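Local coordinates for uncharacterized protein (Bacillus cereus, PDB 4QVU), which is of unknown function but has a HIT-like fold, binds zinc, and may be related to hexose-1-phosphate uridylyltransferases, at residues Phe60-Ile65 / Met124-Met129; His92-Gln97 / Phe208-Glu213; Phe102-Leu107 / Val132-Asn137; Phe169-Glu174 / Cys217-Arg222. One frame throughout, in Å; residues are numbered along the deposited sequence.

Contact 1: Phe60-Ile65 / Met124-Met129; sequences FQTVLI and MQIIGM
T62 turns its hydroxyl toward the neighbouring strand and meets I126 obliquely: with OG1 set between its own backbone N and carbonyl carbon (chi1 77°), the hydroxyl donates to I126 O at 2.7 Å. T62 N reaches the same carbonyl at 2.9 Å, nearly in line with C=O, whereas OG1 comes in at a C=O...O angle of 121°. I126 O is thus gripped twice by one residue, and T62 OG1 is also bonded to W48 NE1 from the strand beyond. These are adjacent antiparallel strands of the large HIT-like sheet, with F60/G128, T62/I126 and L64/M124 as hydrogen-bonded pairs. On the face carrying T62, L64 CD1 slants across I126 CD1 at 3.9 Å, and L64 CB lies 4.1 Å from M124 CB; helix 79-97 covers L64. On the other face Q61 and I127 run side by side in the same direction, Q61 CG 4.1 Å from I127 CG2, while Q61 OE1 accepts from T55 N and L56 N.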
loop_
_atom_site.group_PDB
_atom_site.type_symbol
_atom_site.label_atom_id
_atom_site.label_comp_id
_atom_site.label_asym_id
_atom_site.label_seq_id
_atom_site.Cartn_x
_atom_site.Cartn_y
_atom_site.Cartn_z
ATOM N N PHE A 60 18.310 -19.526 18.403
ATOM C CA PHE A 60 18.407 -19.765 19.842
ATOM C C PHE A 60 17.195 -19.110 20.477
ATOM O O PHE A 60 17.133 -17.887 20.565
ATOM C CB PHE A 60 19.752 -19.237 20.389
ATOM C CG PHE A 60 19.998 -19.349 21.877
ATOM C CD1 PHE A 60 20.266 -20.584 22.465
ATOM C CD2 PHE A 60 20.066 -18.209 22.674
ATOM C CE1 PHE A 60 20.532 -20.682 23.836
ATOM C CE2 PHE A 60 20.343 -18.309 24.046
ATOM C CZ PHE A 60 20.567 -19.544 24.617
ATOM N N GLN A 61 16.182 -19.915 20.812
ATOM C CA GLN A 61 14.911 -19.407 21.331
ATOM C C GLN A 61 14.907 -19.380 22.847
ATOM O O GLN A 61 15.321 -20.351 23.493
ATOM C CB GLN A 61 13.741 -20.257 20.820
ATOM C CG GLN A 61 13.549 -20.183 19.303
ATOM C CD GLN A 61 12.511 -21.153 18.818
ATOM O OE1 GLN A 61 12.831 -22.136 18.150
ATOM N NE2 GLN A 61 11.251 -20.921 19.162
ATOM N N THR A 62 14.472 -18.242 23.414
ATOM C CA THR A 62 14.410 -18.056 24.864
ATOM C C THR A 62 13.076 -17.415 25.258
ATOM O O THR A 62 12.438 -16.760 24.433
ATOM C CB THR A 62 15.595 -17.217 25.391
ATOM O OG1 THR A 62 15.382 -15.839 25.117
ATOM C CG2 THR A 62 16.950 -17.673 24.866
ATOM N N VAL A 63 12.666 -17.610 26.516
ATOM C CA VAL A 63 11.423 -17.077 27.080
ATOM C C VAL A 63 11.772 -16.217 28.314
ATOM O O VAL A 63 12.608 -16.618 29.132
ATOM C CB VAL A 63 10.422 -18.222 27.420
ATOM C CG1 VAL A 63 9.186 -17.695 28.142
ATOM C CG2 VAL A 63 10.011 -18.986 26.164
ATOM N N LEU A 64 11.115 -15.052 28.449
ATOM C CA LEU A 64 11.343 -14.146 29.567
ATOM C C LEU A 64 10.053 -13.993 30.395
ATOM O O LEU A 64 9.144 -13.268 29.996
ATOM C CB LEU A 64 11.836 -12.787 29.028
ATOM C CG LEU A 64 12.604 -11.893 30.003
ATOM C CD1 LEU A 64 13.637 -11.053 29.275
ATOM C CD2 LEU A 64 11.666 -11.009 30.809
ATOM N N ILE A 65 9.986 -14.675 31.551
ATOM C CA ILE A 65 8.845 -14.616 32.477
ATOM C C ILE A 65 8.963 -13.293 33.248
ATOM O O ILE A 65 9.999 -13.023 33.844
ATOM C CB ILE A 65 8.774 -15.879 33.397
ATOM C CG1 ILE A 65 8.364 -17.134 32.601
ATOM C CG2 ILE A 65 7.817 -15.695 34.567
ATOM C CD1 ILE A 65 9.456 -17.822 31.844
HETATM N N MSE A 124 7.712 -12.525 27.660
HETATM C CA MSE A 124 8.325 -11.953 26.460
HETATM C C MSE A 124 9.228 -12.998 25.827
HETATM O O MSE A 124 9.434 -14.067 26.413
HETATM C CB MSE A 124 9.109 -10.667 26.750
HETATM C CG MSE A 124 8.269 -9.532 27.306
HETATM SE SE MSE A 124 9.292 -7.892 27.490
HETATM C CE MSE A 124 9.249 -7.355 25.670
ATOM N N GLN A 125 9.781 -12.698 24.645
ATOM C CA GLN A 125 10.668 -13.627 23.965
ATOM C C GLN A 125 11.872 -12.935 23.367
ATOM O O GLN A 125 11.760 -11.845 22.801
ATOM C CB GLN A 125 9.927 -14.376 22.853
ATOM C CG GLN A 125 8.934 -15.419 23.344
ATOM C CD GLN A 125 8.177 -16.034 22.209
ATOM O OE1 GLN A 125 6.962 -15.876 22.108
ATOM N NE2 GLN A 125 8.878 -16.710 21.302
ATOM N N ILE A 126 13.026 -13.603 23.485
ATOM C CA ILE A 126 14.308 -13.217 22.908
ATOM C C ILE A 126 14.737 -14.390 22.009
ATOM O O ILE A 126 14.894 -15.518 22.500
ATOM C CB ILE A 126 15.381 -12.806 23.959
ATOM C CG1 ILE A 126 14.948 -11.536 24.726
ATOM C CG2 ILE A 126 16.733 -12.591 23.280
ATOM C CD1 ILE A 126 15.749 -11.189 26.047
ATOM N N ILE A 127 14.850 -14.132 20.692
ATOM C CA ILE A 127 15.238 -15.127 19.703
ATOM C C ILE A 127 16.503 -14.655 18.993
ATOM O O ILE A 127 16.491 -13.626 18.309
ATOM C CB ILE A 127 14.089 -15.422 18.691
ATOM C CG1 ILE A 127 12.773 -15.788 19.416
ATOM C CG2 ILE A 127 14.514 -16.517 17.682
ATOM C CD1 ILE A 127 11.573 -15.769 18.567
ATOM N N GLY A 128 17.580 -15.406 19.182
ATOM C CA GLY A 128 18.859 -15.178 18.526
ATOM C C GLY A 128 18.816 -15.897 17.195
ATOM O O GLY A 128 18.453 -17.075 17.143
HETATM N N MSE A 129 19.114 -15.187 16.100
HETATM C CA MSE A 129 19.044 -15.785 14.767
HETATM C C MSE A 129 20.414 -15.739 14.106
HETATM O O MSE A 129 21.007 -14.666 13.956
HETATM C CB MSE A 129 17.986 -15.082 13.915
HETATM C CG MSE A 129 16.598 -15.147 14.544
HETATM SE SE MSE A 129 15.219 -14.379 13.463
HETATM C CE MSE A 129 15.951 -12.565 13.257
#

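Contact 2: His92-Gln97 / Phe208-Glu213; sequences HWLNLQ and FYYLNE
W93 NE1 donates to V105 O of strand 104-111, and this bond fixes one side of an indole whose six-membered ring meets F208, Y209 and Y210 of strand 203-211. With chi1 at 160°, W93 places CG opposite the backbone N, which carries the ring away from the helix and across to 208-211. Over one face sits F208 CB, 4.0 Å from the centroid of the six-membered ring and 20° off its normal, a CH-pi contact. The F208 ring completes the approach edge-to-face, its edge directed at the indole face, with centroids 6.0 Å apart and planes at 60°. L94 CD2 of the same helix lies over the opposite face, offset toward the rim, so the ring is held between the two. At the indole's edge, near its plane, the backbone takes over: W93 CH2 is 3.6 Å from Y209 C, and CZ2 is 3.8 Å from Y210 N, an amide that itself bonds to Y134 OH. Y210 CB also packs here, 4.1 Å from W93 CH2. Farther out, L94 CD2 reaches Y210 CD1 at 4.3 Å. The contact joins the end portion of helix 79-97 to strand 203-211, with L107 of the neighbouring strand 104-111 touching both W93 and F208.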
loop_
_atom_site.group_PDB
_atom_site.type_symbol
_atom_site.label_atom_id
_atom_site.label_comp_id
_atom_site.label_asym_id
_atom_site.label_seq_id
_atom_site.Cartn_x
_atom_site.Cartn_y
_atom_site.Cartn_z
ATOM N N HIS A 92 19.570 -7.793 28.219
ATOM C CA HIS A 92 19.873 -9.146 27.761
ATOM C C HIS A 92 19.707 -9.278 26.248
ATOM O O HIS A 92 20.441 -10.057 25.644
ATOM C CB HIS A 92 19.023 -10.177 28.501
ATOM C CG HIS A 92 19.428 -10.269 29.943
ATOM N ND1 HIS A 92 20.670 -10.769 30.312
ATOM C CD2 HIS A 92 18.778 -9.860 31.056
ATOM C CE1 HIS A 92 20.722 -10.660 31.627
ATOM N NE2 HIS A 92 19.603 -10.132 32.119
ATOM N N TRP A 93 18.806 -8.490 25.635
ATOM C CA TRP A 93 18.597 -8.461 24.191
ATOM C C TRP A 93 19.836 -7.893 23.484
ATOM O O TRP A 93 20.342 -8.502 22.537
ATOM C CB TRP A 93 17.343 -7.623 23.862
ATOM C CG TRP A 93 17.225 -7.091 22.456
ATOM C CD1 TRP A 93 17.247 -7.814 21.297
ATOM C CD2 TRP A 93 16.843 -5.756 22.084
ATOM N NE1 TRP A 93 17.025 -6.988 20.219
ATOM C CE2 TRP A 93 16.734 -5.729 20.673
ATOM C CE3 TRP A 93 16.598 -4.569 22.806
ATOM C CZ2 TRP A 93 16.404 -4.562 19.969
ATOM C CZ3 TRP A 93 16.272 -3.416 22.106
ATOM C CH2 TRP A 93 16.173 -3.421 20.705
ATOM N N LEU A 94 20.322 -6.743 23.957
ATOM C CA LEU A 94 21.430 -6.045 23.335
ATOM C C LEU A 94 22.750 -6.774 23.573
ATOM O O LEU A 94 23.565 -6.807 22.652
ATOM C CB LEU A 94 21.511 -4.582 23.819
ATOM C CG LEU A 94 20.327 -3.676 23.406
ATOM C CD1 LEU A 94 20.495 -2.297 23.919
ATOM C CD2 LEU A 94 20.137 -3.625 21.896
ATOM N N ASN A 95 22.943 -7.402 24.751
ATOM C CA ASN A 95 24.175 -8.139 25.049
ATOM C C ASN A 95 24.268 -9.439 24.259
ATOM O O ASN A 95 25.381 -9.823 23.901
ATOM C CB ASN A 95 24.307 -8.444 26.539
ATOM C CG ASN A 95 24.665 -7.245 27.376
ATOM O OD1 ASN A 95 25.506 -6.411 27.009
ATOM N ND2 ASN A 95 24.077 -7.170 28.553
ATOM N N LEU A 96 23.123 -10.116 23.983
ATOM C CA LEU A 96 23.115 -11.374 23.221
ATOM C C LEU A 96 23.478 -11.115 21.744
ATOM O O LEU A 96 24.090 -11.978 21.116
ATOM C CB LEU A 96 21.756 -12.100 23.320
ATOM C CG LEU A 96 21.710 -13.575 22.850
ATOM C CD1 LEU A 96 22.394 -14.508 23.849
ATOM C CD2 LEU A 96 20.278 -14.038 22.638
ATOM N N GLN A 97 23.136 -9.918 21.207
ATOM C CA GLN A 97 23.428 -9.524 19.825
ATOM C C GLN A 97 24.946 -9.337 19.620
ATOM O O GLN A 97 25.438 -9.531 18.505
ATOM C CB GLN A 97 22.664 -8.243 19.476
ATOM C CG GLN A 97 22.517 -8.002 17.973
ATOM C CD GLN A 97 21.239 -7.283 17.594
ATOM O OE1 GLN A 97 20.638 -7.576 16.563
ATOM N NE2 GLN A 97 20.754 -6.369 18.432
ATOM N N PHE A 208 10.650 -4.784 19.462
ATOM C CA PHE A 208 11.778 -3.911 19.723
ATOM C C PHE A 208 12.734 -3.959 18.559
ATOM O O PHE A 208 12.888 -4.997 17.913
ATOM C CB PHE A 208 12.478 -4.284 21.030
ATOM C CG PHE A 208 11.693 -3.926 22.270
ATOM C CD1 PHE A 208 10.699 -4.776 22.757
ATOM C CD2 PHE A 208 11.974 -2.760 22.977
ATOM C CE1 PHE A 208 9.986 -4.453 23.917
ATOM C CE2 PHE A 208 11.260 -2.439 24.143
ATOM C CZ PHE A 208 10.276 -3.292 24.607
ATOM N N TYR A 209 13.348 -2.801 18.274
ATOM C CA TYR A 209 14.310 -2.608 17.186
ATOM C C TYR A 209 15.469 -1.726 17.637
ATOM O O TYR A 209 15.266 -0.779 18.408
ATOM C CB TYR A 209 13.637 -1.958 15.944
ATOM C CG TYR A 209 12.270 -2.505 15.572
ATOM C CD1 TYR A 209 11.125 -2.101 16.254
ATOM C CD2 TYR A 209 12.110 -3.352 14.474
ATOM C CE1 TYR A 209 9.869 -2.599 15.922
ATOM C CE2 TYR A 209 10.849 -3.820 14.102
ATOM C CZ TYR A 209 9.735 -3.458 14.844
ATOM O OH TYR A 209 8.486 -3.905 14.500
ATOM N N TYR A 210 16.679 -2.050 17.160
ATOM C CA TYR A 210 17.872 -1.240 17.352
ATOM C C TYR A 210 18.253 -0.795 15.951
ATOM O O TYR A 210 18.819 -1.574 15.181
ATOM C CB TYR A 210 19.002 -1.957 18.130
ATOM C CG TYR A 210 20.196 -1.055 18.362
ATOM C CD1 TYR A 210 20.215 -0.146 19.420
ATOM C CD2 TYR A 210 21.279 -1.057 17.485
ATOM C CE1 TYR A 210 21.291 0.719 19.611
ATOM C CE2 TYR A 210 22.355 -0.188 17.660
ATOM C CZ TYR A 210 22.357 0.696 18.726
ATOM O OH TYR A 210 23.410 1.555 18.904
ATOM N N LEU A 211 17.794 0.415 15.580
ATOM C CA LEU A 211 17.932 1.001 14.246
ATOM C C LEU A 211 18.477 2.416 14.331
ATOM O O LEU A 211 18.020 3.180 15.176
ATOM C CB LEU A 211 16.536 1.000 13.574
ATOM C CG LEU A 211 16.415 1.559 12.140
ATOM C CD1 LEU A 211 17.125 0.665 11.116
ATOM C CD2 LEU A 211 14.968 1.699 11.735
ATOM N N ASN A 212 19.443 2.771 13.452
ATOM C CA ASN A 212 20.079 4.101 13.355
ATOM C C ASN A 212 20.484 4.642 14.758
ATOM O O ASN A 212 20.259 5.817 15.070
ATOM C CB ASN A 212 19.146 5.108 12.640
ATOM C CG ASN A 212 18.689 4.721 11.246
ATOM O OD1 ASN A 212 17.541 4.967 10.858
ATOM N ND2 ASN A 212 19.566 4.128 10.452
ATOM N N GLU A 213 21.059 3.746 15.596
ATOM C CA GLU A 213 21.544 3.989 16.965
ATOM C C GLU A 213 20.398 4.487 17.893
ATOM O O GLU A 213 20.648 5.230 18.847
ATOM C CB GLU A 213 22.721 4.978 16.965
ATOM C CG GLU A 213 23.970 4.432 16.288
ATOM C CD GLU A 213 25.125 5.410 16.193
ATOM O OE1 GLU A 213 25.614 5.876 17.249
ATOM O OE2 GLU A 213 25.574 5.676 15.054
#

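Contact 3: Phe102-Leu107 / Val132-Asn137; sequences FTSVIL and VNYLDN. With NA (sodium ion), chain D; NA (sodium ion), chain B.
S104 and Y134 meet where strand 104-111 begins at a classic beta bulge, in which T103 and S104 both face M129, and where the chain leaving strand 123-129 folds into a type I turn, N133 to D136. The polar part centres on S104 OG, set between the residue's own backbone N and carbonyl carbon (chi1 76°). It donates to V132 O at 2.6 Å and accepts from Y134 N at 3.1 Å, linking V132 O, just before the turn, and Y134 N, within it, to the strand through one hydroxyl. The same hydroxyl lies at the edge of the Y134 ring. The turn is reinforced from within by an Asx turn, N133 OD1 accepting from L135 N.

Apolar packing lies alongside. I106 and Y134 run antiparallel alongside one another, I106 CG1 3.6 Å from Y134 CB, and the T103 and N133 side chains are nearly perpendicular, T103 CG2 lying 3.9 Å from N133 CB. Y232 of the second subunit meets the Y134 ring too.

Metal ligation reaches across the assembly. L135 O binds one sodium ion together with V138 O, a water and D136 O of the third subunit; D136 O binds the other sodium ion at 2.2 Å, together with a water and L135 O and V138 O of the third subunit.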
loop_
_atom_site.group_PDB
_atom_site.type_symbol
_atom_site.label_atom_id
_atom_site.label_comp_id
_atom_site.label_asym_id
_atom_site.label_seq_id
_atom_site.Cartn_x
_atom_site.Cartn_y
_atom_site.Cartn_z
ATOM N N PHE A 102 25.376 -14.791 16.201
ATOM C CA PHE A 102 24.107 -14.304 15.650
ATOM C C PHE A 102 24.272 -13.078 14.759
ATOM O O PHE A 102 25.021 -12.151 15.092
ATOM C CB PHE A 102 23.107 -13.945 16.763
ATOM C CG PHE A 102 22.880 -15.017 17.796
ATOM C CD1 PHE A 102 22.244 -16.207 17.460
ATOM C CD2 PHE A 102 23.268 -14.825 19.114
ATOM C CE1 PHE A 102 22.032 -17.196 18.419
ATOM C CE2 PHE A 102 23.051 -15.814 20.075
ATOM C CZ PHE A 102 22.440 -16.994 19.721
ATOM N N THR A 103 23.507 -13.068 13.644
ATOM C CA THR A 103 23.403 -11.965 12.691
ATOM C C THR A 103 22.580 -10.857 13.358
ATOM O O THR A 103 22.936 -9.681 13.271
ATOM C CB THR A 103 22.797 -12.456 11.365
ATOM O OG1 THR A 103 23.608 -13.511 10.841
ATOM C CG2 THR A 103 22.668 -11.341 10.326
ATOM N N SER A 104 21.490 -11.250 14.048
ATOM C CA SER A 104 20.603 -10.352 14.789
ATOM C C SER A 104 19.850 -11.119 15.883
ATOM O O SER A 104 19.765 -12.349 15.842
ATOM C CB SER A 104 19.614 -9.650 13.858
ATOM O OG SER A 104 18.564 -10.507 13.444
ATOM N N VAL A 105 19.318 -10.378 16.863
ATOM C CA VAL A 105 18.556 -10.905 17.992
ATOM C C VAL A 105 17.254 -10.090 18.110
ATOM O O VAL A 105 17.288 -8.860 18.148
ATOM C CB VAL A 105 19.391 -10.893 19.306
ATOM C CG1 VAL A 105 18.531 -11.213 20.517
ATOM C CG2 VAL A 105 20.569 -11.855 19.221
ATOM N N ILE A 106 16.116 -10.792 18.153
ATOM C CA ILE A 106 14.785 -10.209 18.276
ATOM C C ILE A 106 14.324 -10.247 19.727
ATOM O O ILE A 106 14.492 -11.264 20.403
ATOM C CB ILE A 106 13.788 -10.973 17.360
ATOM C CG1 ILE A 106 13.962 -10.568 15.883
ATOM C CG2 ILE A 106 12.340 -10.773 17.816
ATOM C CD1 ILE A 106 13.042 -11.304 14.903
ATOM N N LEU A 107 13.714 -9.141 20.174
ATOM C CA LEU A 107 13.046 -8.940 21.457
ATOM C C LEU A 107 11.609 -8.499 21.152
ATOM O O LEU A 107 11.398 -7.471 20.483
ATOM C CB LEU A 107 13.795 -7.932 22.365
ATOM C CG LEU A 107 13.056 -7.429 23.636
ATOM C CD1 LEU A 107 12.777 -8.542 24.631
ATOM C CD2 LEU A 107 13.817 -6.341 24.314
ATOM N N VAL A 132 19.564 -14.608 10.037
ATOM C CA VAL A 132 18.547 -13.619 9.680
ATOM C C VAL A 132 18.812 -12.295 10.410
ATOM O O VAL A 132 19.095 -12.286 11.609
ATOM C CB VAL A 132 17.101 -14.137 9.962
ATOM C CG1 VAL A 132 16.047 -13.112 9.549
ATOM C CG2 VAL A 132 16.839 -15.462 9.245
ATOM N N ASN A 133 18.719 -11.186 9.654
ATOM C CA ASN A 133 18.798 -9.811 10.147
ATOM C C ASN A 133 17.364 -9.275 10.171
ATOM O O ASN A 133 16.770 -9.086 9.107
ATOM C CB ASN A 133 19.748 -8.964 9.288
ATOM C CG ASN A 133 20.028 -7.589 9.841
ATOM O OD1 ASN A 133 19.223 -6.978 10.562
ATOM N ND2 ASN A 133 21.189 -7.066 9.513
ATOM N N TYR A 134 16.789 -9.067 11.370
ATOM C CA TYR A 134 15.386 -8.668 11.521
ATOM C C TYR A 134 15.072 -7.286 10.913
ATOM O O TYR A 134 13.898 -6.992 10.702
ATOM C CB TYR A 134 14.946 -8.677 12.990
ATOM C CG TYR A 134 15.558 -7.609 13.868
ATOM C CD1 TYR A 134 14.969 -6.354 13.986
ATOM C CD2 TYR A 134 16.668 -7.884 14.661
ATOM C CE1 TYR A 134 15.515 -5.374 14.812
ATOM C CE2 TYR A 134 17.217 -6.913 15.500
ATOM C CZ TYR A 134 16.632 -5.660 15.574
ATOM O OH TYR A 134 17.156 -4.698 16.399
ATOM N N LEU A 135 16.085 -6.458 10.634
ATOM C CA LEU A 135 15.879 -5.133 10.053
ATOM C C LEU A 135 15.703 -5.190 8.534
ATOM O O LEU A 135 15.144 -4.249 7.954
ATOM C CB LEU A 135 17.054 -4.207 10.389
ATOM C CG LEU A 135 17.172 -3.710 11.830
ATOM C CD1 LEU A 135 18.464 -2.961 12.022
ATOM C CD2 LEU A 135 15.984 -2.826 12.218
ATOM N N ASP A 136 16.161 -6.290 7.896
ATOM C CA ASP A 136 16.135 -6.470 6.444
ATOM C C ASP A 136 14.850 -5.978 5.763
ATOM O O ASP A 136 14.956 -5.151 4.861
ATOM C CB ASP A 136 16.341 -7.939 6.055
ATOM C CG ASP A 136 17.779 -8.389 6.103
ATOM O OD1 ASP A 136 18.650 -7.557 6.436
ATOM O OD2 ASP A 136 18.042 -9.572 5.790
ATOM N N ASN A 137 13.666 -6.460 6.184
ATOM C CA ASN A 137 12.387 -6.153 5.532
ATOM C C ASN A 137 11.562 -5.090 6.253
ATOM O O ASN A 137 10.363 -4.997 6.010
ATOM C CB ASN A 137 11.554 -7.428 5.408
ATOM C CG ASN A 137 12.240 -8.541 4.670
ATOM O OD1 ASN A 137 13.008 -8.328 3.726
ATOM N ND2 ASN A 137 11.980 -9.759 5.090
HETATM NA NA NA D . 15.679 -2.194 6.952
HETATM NA NA NA B . 16.313 -4.814 3.113
HETATM O O HOH W 1 15.863 0.121 8.052
HETATM O O HOH W 2 16.170 -7.138 2.025
#

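Contact 4: Phe169-Glu174 / Cys217-Arg222; sequences FNIIIE and CKVVPR
K218 and N170 run side by side on one face of a pair of antiparallel strands, and the lysine curls round the amide oxygen. Its CB lies 3.8 Å from N170 OD1, and CG, anti to the backbone N (chi1 -175°), comes to 3.5 Å of the same oxygen. CD stays at 3.9 Å; a bend at chi3 brings CE back to 3.2 Å, and a second at chi4 turns NZ in. The tip, NZ, donates to N170 OD1 at 2.7 Å, in the amide plane and on a lone pair. NZ also forms a salt bridge with E168 and bonds to N142 O, so three oxygens hold the buried ammonium, while N170 ND2 is hydrogen-bonded to S159 OG and N157 OD1, which would keep the amide from rotating. On the opposite face, I171 CD1 slants over V219 CG2 at 3.8 Å, and the F169 side chain runs across P221, with CE2 3.8 Å from P221 CG; helix 179-195 covers F169, I171 and V219. Backbone bonds pair F169 with V219 and I171 with C217. An antiparallel sheet backed by a helix on one face, here strands 169-173 and 214-222 under helix 179-195, is characteristic of the HIT-like fold.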
loop_
_atom_site.group_PDB
_atom_site.type_symbol
_atom_site.label_atom_id
_atom_site.label_comp_id
_atom_site.label_asym_id
_atom_site.label_seq_id
_atom_site.Cartn_x
_atom_site.Cartn_y
_atom_site.Cartn_z
ATOM N N PHE A 169 1.951 1.972 17.091
ATOM C CA PHE A 169 2.469 3.039 17.942
ATOM C C PHE A 169 3.971 2.858 18.096
ATOM O O PHE A 169 4.422 1.814 18.562
ATOM C CB PHE A 169 1.768 3.062 19.312
ATOM C CG PHE A 169 0.257 3.137 19.272
ATOM C CD1 PHE A 169 -0.390 4.337 18.999
ATOM C CD2 PHE A 169 -0.518 2.019 19.549
ATOM C CE1 PHE A 169 -1.784 4.407 18.971
ATOM C CE2 PHE A 169 -1.914 2.097 19.540
ATOM C CZ PHE A 169 -2.536 3.293 19.265
ATOM N N ASN A 170 4.746 3.861 17.667
ATOM C CA ASN A 170 6.206 3.827 17.711
ATOM C C ASN A 170 6.703 4.716 18.824
ATOM O O ASN A 170 6.370 5.901 18.877
ATOM C CB ASN A 170 6.795 4.246 16.366
ATOM C CG ASN A 170 6.243 3.447 15.208
ATOM O OD1 ASN A 170 6.458 2.237 15.087
ATOM N ND2 ASN A 170 5.464 4.097 14.368
ATOM N N ILE A 171 7.468 4.118 19.740
ATOM C CA ILE A 171 8.080 4.800 20.872
ATOM C C ILE A 171 9.584 4.759 20.629
ATOM O O ILE A 171 10.168 3.672 20.604
ATOM C CB ILE A 171 7.652 4.179 22.222
ATOM C CG1 ILE A 171 6.135 3.908 22.277
ATOM C CG2 ILE A 171 8.107 5.066 23.358
ATOM C CD1 ILE A 171 5.676 3.135 23.460
ATOM N N ILE A 172 10.200 5.929 20.375
ATOM C CA ILE A 172 11.630 6.027 20.039
ATOM C C ILE A 172 12.394 6.826 21.103
ATOM O O ILE A 172 11.949 7.901 21.501
ATOM C CB ILE A 172 11.836 6.685 18.615
ATOM C CG1 ILE A 172 10.906 6.100 17.515
ATOM C CG2 ILE A 172 13.299 6.672 18.163
ATOM C CD1 ILE A 172 9.664 6.888 17.231
ATOM N N ILE A 173 13.562 6.302 21.526
ATOM C CA ILE A 173 14.543 6.964 22.409
ATOM C C ILE A 173 15.865 7.000 21.633
ATOM O O ILE A 173 16.130 6.101 20.835
ATOM C CB ILE A 173 14.708 6.379 23.848
ATOM C CG1 ILE A 173 15.127 4.883 23.843
ATOM C CG2 ILE A 173 13.453 6.638 24.686
ATOM C CD1 ILE A 173 15.581 4.316 25.183
ATOM N N GLU A 174 16.666 8.050 21.834
ATOM C CA GLU A 174 17.928 8.225 21.114
ATOM C C GLU A 174 19.123 7.850 22.004
ATOM O O GLU A 174 20.203 7.571 21.479
ATOM C CB GLU A 174 18.042 9.676 20.619
ATOM C CG GLU A 174 18.868 9.832 19.354
ATOM C CD GLU A 174 18.638 11.149 18.640
ATOM O OE1 GLU A 174 17.568 11.298 18.003
ATOM O OE2 GLU A 174 19.533 12.024 18.699
ATOM N N CYS A 217 10.323 0.836 20.239
ATOM C CA CYS A 217 9.334 -0.146 20.607
ATOM C C CYS A 217 8.070 0.126 19.825
ATOM O O CYS A 217 7.440 1.174 20.003
ATOM C CB CYS A 217 9.061 -0.204 22.103
ATOM S SG CYS A 217 7.797 -1.427 22.541
ATOM N N LYS A 218 7.699 -0.815 18.955
ATOM C CA LYS A 218 6.463 -0.711 18.205
ATOM C C LYS A 218 5.391 -1.499 18.961
ATOM O O LYS A 218 5.557 -2.695 19.201
ATOM C CB LYS A 218 6.640 -1.185 16.762
ATOM C CG LYS A 218 5.412 -0.984 15.889
ATOM C CD LYS A 218 5.600 -1.524 14.483
ATOM C CE LYS A 218 6.432 -0.639 13.590
ATOM N NZ LYS A 218 5.683 0.564 13.144
ATOM N N VAL A 219 4.342 -0.785 19.414
ATOM C CA VAL A 219 3.174 -1.319 20.130
ATOM C C VAL A 219 2.087 -1.493 19.081
ATOM O O VAL A 219 1.703 -0.508 18.445
ATOM C CB VAL A 219 2.718 -0.436 21.333
ATOM C CG1 VAL A 219 1.744 -1.197 22.219
ATOM C CG2 VAL A 219 3.903 0.067 22.161
ATOM N N VAL A 220 1.636 -2.740 18.856
ATOM C CA VAL A 220 0.668 -3.050 17.804
ATOM C C VAL A 220 -0.604 -3.703 18.385
ATOM O O VAL A 220 -0.539 -4.863 18.804
ATOM C CB VAL A 220 1.308 -3.984 16.716
ATOM C CG1 VAL A 220 0.367 -4.204 15.532
ATOM C CG2 VAL A 220 2.660 -3.457 16.231
ATOM N N PRO A 221 -1.785 -3.022 18.370
ATOM C CA PRO A 221 -3.021 -3.698 18.790
ATOM C C PRO A 221 -3.363 -4.846 17.836
ATOM O O PRO A 221 -3.085 -4.775 16.631
ATOM C CB PRO A 221 -4.081 -2.593 18.733
ATOM C CG PRO A 221 -3.323 -1.312 18.599
ATOM C CD PRO A 221 -2.070 -1.656 17.887
ATOM N N ARG A 222 -3.902 -5.931 18.393
ATOM C CA ARG A 222 -4.266 -7.109 17.630
ATOM C C ARG A 222 -5.723 -7.421 17.925
ATOM O O ARG A 222 -6.136 -7.504 19.081
ATOM C CB ARG A 222 -3.323 -8.282 17.964
ATOM C CG ARG A 222 -1.831 -8.061 17.651
ATOM C CD ARG A 222 -1.457 -7.986 16.168
ATOM N NE ARG A 222 -1.867 -9.187 15.430
ATOM C CZ ARG A 222 -1.108 -10.257 15.227
ATOM N NH1 ARG A 222 0.137 -10.291 15.674
ATOM N NH2 ARG A 222 -1.582 -11.294 14.556
#

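All four contacts reach one antiparallel sheet, which passes from strand 59-65 through 123-129, 104-111, 203-211 and 214-222 to 169-173. Contacts 1 and 3 meet where neighbouring strands 123-129 and 104-111 pair: I127 O lies 2.9 Å from I106 N. Contact 2 touches contact 1, with M124 CE 3.5 Å from F208 CE1, and its centre is about 9 Å from that of contact 3. It meets contact 4 through F208 CZ and C217 SG, 3.7 Å apart, whereas contacts 1 and 4 do not touch. Zinc, bound by H153, C178 and E181, lies about 11 Å from the I171 side chain of contact 4; the sodium ions are bound by L135 O and D136 O of contact 3, shared with another subunit.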